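Local coordinates for uncharacterized protein (Bacteroides ovatus CL02T12C04, PDB 6PTM) that probably hydrolyses carrageenan chains from their ends, as an exo-carrageenase assigned to glycoside hydrolase family 42, at residues A[239-244]-A[260-265]; A[229-234]-A[254-259]. One frame throughout, in Å; residues are numbered along the deposited sequence.

Contact 1: A[239-244]-A[260-265]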
loop_
_atom_site.group_PDB
_atom_site.type_symbol
_atom_site.label_atom_id
_atom_site.label_comp_id
_atom_site.label_asym_id
_atom_site.label_seq_id
_atom_site.Cartn_x
_atom_site.Cartn_y
_atom_site.Cartn_z
ATOM N N GLU A 239 30.101 -9.513 14.008
ATOM C CA GLU A 239 29.926 -8.645 15.194
ATOM C C GLU A 239 31.191 -8.743 16.078
ATOM O O GLU A 239 31.687 -7.694 16.517
ATOM C CB GLU A 239 28.662 -9.053 15.945
ATOM C CG GLU A 239 28.500 -8.281 17.227
ATOM C CD GLU A 239 27.196 -8.547 17.945
ATOM O OE1 GLU A 239 26.354 -9.344 17.391
ATOM O OE2 GLU A 239 27.033 -7.944 19.056
ATOM N N LYS A 240 31.706 -9.958 16.303
ATOM C CA LYS A 240 32.934 -10.216 17.113
ATOM C C LYS A 240 34.126 -9.562 16.404
ATOM O O LYS A 240 34.867 -8.869 17.058
ATOM C CB LYS A 240 33.132 -11.722 17.366
ATOM C CG LYS A 240 34.465 -12.116 17.999
ATOM C CD LYS A 240 34.620 -13.594 18.328
ATOM N N LYS A 241 34.273 -9.715 15.090
ATOM C CA LYS A 241 35.398 -9.127 14.338
ATOM C C LYS A 241 35.435 -7.589 14.469
ATOM O O LYS A 241 36.542 -7.012 14.465
ATOM C CB LYS A 241 35.231 -9.527 12.880
ATOM C CG LYS A 241 36.324 -9.056 11.946
ATOM C CD LYS A 241 36.132 -9.639 10.578
ATOM C CE LYS A 241 36.770 -8.844 9.468
ATOM N NZ LYS A 241 38.220 -9.111 9.436
ATOM N N ASP A 242 34.290 -6.907 14.480
ATOM C CA ASP A 242 34.261 -5.432 14.615
ATOM C C ASP A 242 32.913 -5.026 15.186
ATOM O O ASP A 242 31.955 -4.782 14.437
ATOM C CB ASP A 242 34.548 -4.712 13.297
ATOM C CG ASP A 242 34.687 -3.210 13.490
ATOM O OD1 ASP A 242 34.409 -2.758 14.577
ATOM O OD2 ASP A 242 35.028 -2.513 12.559
ATOM N N PRO A 243 32.809 -4.950 16.530
ATOM C CA PRO A 243 31.550 -4.632 17.188
ATOM C C PRO A 243 30.948 -3.304 16.715
ATOM O O PRO A 243 29.764 -3.139 16.906
ATOM C CB PRO A 243 31.917 -4.578 18.680
ATOM C CG PRO A 243 33.163 -5.437 18.807
ATOM C CD PRO A 243 33.884 -5.275 17.492
ATOM N N THR A 244 31.712 -2.428 16.059
ATOM C CA THR A 244 31.148 -1.123 15.637
ATOM C C THR A 244 30.099 -1.386 14.552
ATOM O O THR A 244 29.268 -0.517 14.284
ATOM C CB THR A 244 32.226 -0.110 15.244
ATOM O OG1 THR A 244 32.896 -0.559 14.066
ATOM C CG2 THR A 244 33.184 0.173 16.394
ATOM N N HIS A 260 28.680 0.738 7.309
ATOM C CA HIS A 260 29.911 0.038 7.778
ATOM C C HIS A 260 30.430 -0.870 6.666
ATOM O O HIS A 260 29.642 -1.622 6.087
ATOM C CB HIS A 260 29.634 -0.756 9.043
ATOM C CG HIS A 260 30.883 -1.186 9.736
ATOM N ND1 HIS A 260 31.756 -2.086 9.170
ATOM C CD2 HIS A 260 31.399 -0.836 10.934
ATOM C CE1 HIS A 260 32.778 -2.261 9.984
ATOM N NE2 HIS A 260 32.580 -1.513 11.092
ATOM N N PRO A 261 31.740 -0.849 6.314
ATOM C CA PRO A 261 32.267 -1.697 5.238
ATOM C C PRO A 261 32.029 -3.189 5.449
ATOM O O PRO A 261 31.898 -3.860 4.471
ATOM C CB PRO A 261 33.776 -1.437 5.218
ATOM C CG PRO A 261 33.875 -0.024 5.739
ATOM C CD PRO A 261 32.767 0.097 6.782
ATOM N N LEU A 262 31.988 -3.670 6.694
ATOM C CA LEU A 262 31.835 -5.111 6.935
ATOM C C LEU A 262 30.369 -5.475 6.654
ATOM O O LEU A 262 30.094 -6.616 6.221
ATOM C CB LEU A 262 32.283 -5.435 8.358
ATOM C CG LEU A 262 32.227 -6.905 8.725
ATOM C CD1 LEU A 262 33.211 -7.690 7.887
ATOM C CD2 LEU A 262 32.489 -7.089 10.201
ATOM N N ALA A 263 29.456 -4.523 6.814
ATOM C CA ALA A 263 28.034 -4.735 6.475
ATOM C C ALA A 263 27.921 -4.919 4.962
ATOM O O ALA A 263 27.232 -5.855 4.521
ATOM C CB ALA A 263 27.195 -3.587 6.985
ATOM N N ARG A 264 28.579 -4.058 4.186
ATOM C CA ARG A 264 28.572 -4.140 2.707
ATOM C C ARG A 264 29.257 -5.450 2.226
ATOM O O ARG A 264 28.732 -6.090 1.269
ATOM C CB ARG A 264 29.177 -2.861 2.119
ATOM C CG ARG A 264 28.543 -1.606 2.702
ATOM C CD ARG A 264 27.798 -0.779 1.683
ATOM N NE ARG A 264 26.875 0.205 2.272
ATOM C CZ ARG A 264 26.331 1.208 1.579
ATOM N NH1 ARG A 264 26.669 1.382 0.308
ATOM N NH2 ARG A 264 25.472 2.036 2.150
ATOM N N GLN A 265 30.375 -5.851 2.833
ATOM C CA GLN A 265 31.030 -7.148 2.491
ATOM C C GLN A 265 30.004 -8.282 2.692
ATOM O O GLN A 265 29.843 -9.157 1.804
ATOM C CB GLN A 265 32.288 -7.378 3.340
ATOM C CG GLN A 265 32.886 -8.792 3.185
ATOM C CD GLN A 265 33.959 -9.051 4.216
ATOM O OE1 GLN A 265 34.794 -8.188 4.425
ATOM N NE2 GLN A 265 33.898 -10.187 4.921
#
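Asp242 and Thr244 meet His260 at one corner of its imidazole. The ring nitrogen NE2 of His260 gives a hydrogen bond to Asp242 OD2 at 3.0 Å, in the plane of the ring but bent, with 136° at the hydrogen. The carboxylate takes it from well above its own plane, the two flat groups standing 75° apart. Thr244 OG1, also at the ring edge, receives a weak second bond from the same NE2 at 3.1 Å. Beside this polar corner the contact turns apolar: the CE methylene of Lys241 lies 4.1 Å from CD1 of Leu262, which also rests on Ala238 of helix 236-241.

The acceptors are themselves held in place. Asp242 OD1 accepts from Thr244 N at 3.1 Å, closing an Asx turn, and Thr244 OG1 at 2.7 Å adds a second grip from the same face; together they limit rotation of the carboxylate. Thr244 turns OG1 between its backbone N and carbonyl carbon (chi1 66°), which brings the hydroxyl to both Asp242 and the ring. ND1 of His260 accepts from Leu262 N at 2.9 Å, exactly in the ring plane, while the ring of Tyr311 meets the imidazole. Histidine suits this place because its two nitrogens can do opposite jobs: His260 is the N-cap of helix 261-278 and, through a His-carboxylate hydrogen bond, ties that cap to the Asx turn just after helix 236-241.

Contact 2: A[229-234]-A[254-259]; sequences LNHSNF and TMYDIN. With EDO (1,2-ethanediol), chain B.
Tyr256 OH and His231 ND1 lie 2.7 Å apart in a hydrogen bond whose donor may be either atom, and Asn267 of helix 261-278 bonds to the same hydroxyl. The two rings meet rim to rim, with planes at 49°. Tyr256 reaches this position with CG placed between its backbone N and carbonyl carbon (chi1 65°), which lays the ring across the space between His231 and Phe234. CD1 of Phe234 sits 3.4 Å from Tyr256 CD1, over one face of the tyrosine ring, while CG2 of Thr254 lies over the opposite face, toward its rim. In return, Tyr256 CB makes a CH-pi contact over the Phe234 ring, 4.2 Å from its centroid. With an alanine in place of Tyr256 the hydroxyl and ring are gone, which would probably leave His231 ND1 and Asn267 without their shared partner and open a gap beside Phe234 CD1 and Thr254 CG2.

The backbones are tied by Met255 N, which donates to His231 O at 3.0 Å. Asparagine suits position Asn230 because its amide works both ways: OD1 accepts from Asn233 N on a lone pair, whereas ND2 donates to Ser232 OG at 2.8 Å and to O1 of an ethanediol, probably from the crystallisation liquor, also at 2.8 Å. The whole is an aromatic cluster of His231, Phe234 and Tyr256, with an Asx motif beside it, where the chain leaves strand 225-230 of the parallel sheet.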
loop_
_atom_site.group_PDB
_atom_site.type_symbol
_atom_site.label_atom_id
_atom_site.label_comp_id
_atom_site.label_asym_id
_atom_site.label_seq_id
_atom_site.Cartn_x
_atom_site.Cartn_y
_atom_site.Cartn_z
ATOM N N LEU A 229 14.701 -10.505 1.860
ATOM C CA LEU A 229 15.999 -10.246 2.532
ATOM C C LEU A 229 15.737 -9.778 3.956
ATOM O O LEU A 229 15.133 -8.686 4.124
ATOM C CB LEU A 229 16.794 -9.193 1.771
ATOM C CG LEU A 229 17.607 -9.720 0.600
ATOM C CD1 LEU A 229 16.684 -10.081 -0.540
ATOM C CD2 LEU A 229 18.669 -8.686 0.162
ATOM N N ASN A 230 16.184 -10.575 4.924
ATOM C CA ASN A 230 16.154 -10.267 6.373
ATOM C C ASN A 230 17.381 -9.449 6.748
ATOM O O ASN A 230 18.474 -9.758 6.225
ATOM C CB ASN A 230 16.144 -11.522 7.235
ATOM C CG ASN A 230 16.506 -11.205 8.670
ATOM O OD1 ASN A 230 17.702 -11.120 8.999
ATOM N ND2 ASN A 230 15.475 -11.016 9.495
ATOM N N HIS A 231 17.195 -8.441 7.605
ATOM C CA HIS A 231 18.286 -7.542 8.068
ATOM C C HIS A 231 18.342 -7.439 9.598
ATOM O O HIS A 231 19.158 -6.634 10.074
ATOM C CB HIS A 231 18.163 -6.168 7.386
ATOM C CG HIS A 231 18.386 -6.216 5.912
ATOM N ND1 HIS A 231 19.638 -6.353 5.372
ATOM C CD2 HIS A 231 17.521 -6.174 4.870
ATOM C CE1 HIS A 231 19.537 -6.380 4.046
ATOM N NE2 HIS A 231 18.243 -6.264 3.710
ATOM N N SER A 232 17.506 -8.160 10.351
ATOM C CA SER A 232 17.497 -8.100 11.837
ATOM C C SER A 232 18.580 -9.001 12.438
ATOM O O SER A 232 18.936 -8.773 13.576
ATOM C CB SER A 232 16.161 -8.456 12.391
ATOM O OG SER A 232 15.822 -9.767 12.030
ATOM N N ASN A 233 19.078 -9.968 11.679
ATOM C CA ASN A 233 19.960 -11.045 12.181
ATOM C C ASN A 233 21.287 -10.919 11.438
ATOM O O ASN A 233 21.381 -11.395 10.297
ATOM C CB ASN A 233 19.281 -12.416 12.017
ATOM C CG ASN A 233 20.046 -13.542 12.696
ATOM O OD1 ASN A 233 21.112 -13.321 13.286
ATOM N ND2 ASN A 233 19.534 -14.768 12.595
ATOM N N PHE A 234 22.273 -10.266 12.045
ATOM C CA PHE A 234 23.588 -10.050 11.419
ATOM C C PHE A 234 24.555 -11.071 12.018
ATOM O O PHE A 234 24.505 -11.334 13.213
ATOM C CB PHE A 234 23.946 -8.580 11.591
ATOM C CG PHE A 234 25.143 -8.194 10.787
ATOM C CD1 PHE A 234 25.031 -7.988 9.421
ATOM C CD2 PHE A 234 26.380 -8.043 11.386
ATOM C CE1 PHE A 234 26.141 -7.644 8.674
ATOM C CE2 PHE A 234 27.488 -7.715 10.621
ATOM C CZ PHE A 234 27.362 -7.495 9.281
ATOM N N THR A 254 16.740 -3.387 10.610
ATOM C CA THR A 254 18.163 -3.403 10.125
ATOM C C THR A 254 19.102 -3.215 11.329
ATOM O O THR A 254 19.428 -2.061 11.682
ATOM C CB THR A 254 18.427 -2.373 9.011
ATOM O OG1 THR A 254 17.462 -2.477 7.967
ATOM C CG2 THR A 254 19.809 -2.533 8.409
ATOM N N MET A 255 19.515 -4.305 11.968
ATOM C CA MET A 255 20.173 -4.247 13.295
ATOM C C MET A 255 21.696 -4.271 13.084
ATOM O O MET A 255 22.420 -5.091 13.683
ATOM C CB MET A 255 19.692 -5.400 14.180
ATOM C CG MET A 255 18.259 -5.253 14.620
ATOM S SD MET A 255 17.946 -3.614 15.307
ATOM C CE MET A 255 19.071 -3.672 16.709
ATOM N N TYR A 256 22.166 -3.396 12.215
ATOM C CA TYR A 256 23.594 -3.200 11.903
ATOM C C TYR A 256 23.703 -1.881 11.128
ATOM O O TYR A 256 22.684 -1.322 10.721
ATOM C CB TYR A 256 24.163 -4.418 11.172
ATOM C CG TYR A 256 23.603 -4.717 9.803
ATOM C CD1 TYR A 256 22.572 -5.628 9.610
ATOM C CD2 TYR A 256 24.096 -4.071 8.683
ATOM C CE1 TYR A 256 22.061 -5.889 8.337
ATOM C CE2 TYR A 256 23.563 -4.286 7.418
ATOM C CZ TYR A 256 22.569 -5.232 7.227
ATOM O OH TYR A 256 22.087 -5.458 5.946
ATOM N N ASP A 257 24.930 -1.437 10.908
ATOM C CA ASP A 257 25.236 -0.113 10.323
ATOM C C ASP A 257 25.274 -0.235 8.801
ATOM O O ASP A 257 26.227 -0.830 8.298
ATOM C CB ASP A 257 26.591 0.357 10.847
ATOM C CG ASP A 257 26.992 1.709 10.284
ATOM O OD1 ASP A 257 26.155 2.341 9.612
ATOM O OD2 ASP A 257 28.112 2.130 10.568
ATOM N N ILE A 258 24.301 0.350 8.092
ATOM C CA ILE A 258 24.288 0.321 6.595
ATOM C C ILE A 258 25.508 1.053 6.016
ATOM O O ILE A 258 25.800 0.869 4.826
ATOM C CB ILE A 258 22.971 0.873 6.020
ATOM C CG1 ILE A 258 22.677 2.310 6.472
ATOM C CG2 ILE A 258 21.834 -0.066 6.338
ATOM C CD1 ILE A 258 21.473 2.938 5.797
ATOM N N ASN A 259 26.214 1.880 6.797
ATOM C CA ASN A 259 27.395 2.611 6.269
ATOM C C ASN A 259 28.711 1.923 6.687
ATOM O O ASN A 259 29.767 2.522 6.443
ATOM C CB ASN A 259 27.328 4.085 6.673
ATOM C CG ASN A 259 26.148 4.768 6.038
ATOM O OD1 ASN A 259 25.235 5.217 6.725
ATOM N ND2 ASN A 259 26.160 4.858 4.714
HETATM C C1 EDO B . 11.656 -10.806 9.387
HETATM O O1 EDO B . 12.775 -11.512 8.866
HETATM C C2 EDO B . 11.952 -9.350 9.359
HETATM O O2 EDO B . 13.071 -8.953 10.158
#

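Overall arrangement
The two contacts lie side by side, their centres about 11 Å apart, and their segments alternate along the chain: 229-234, 239-244, 254-259, 260-265. Strand 225-230 thus leads through contact 2 into helix 236-241 and contact 1, and the following loop returns to contact 2 before running directly into helix 261-278. They touch where that helix begins: Ala263 CB packs 3.6 Å from Tyr256 CD2, and Arg264 NE probably bonds to Ile258 O. Both lie in the long connection between neighbouring parallel strands 225-230 and 288-292, which holds helices 236-241 and 261-278, an arrangement consistent with the beta/alpha barrel of family 42 enzymes.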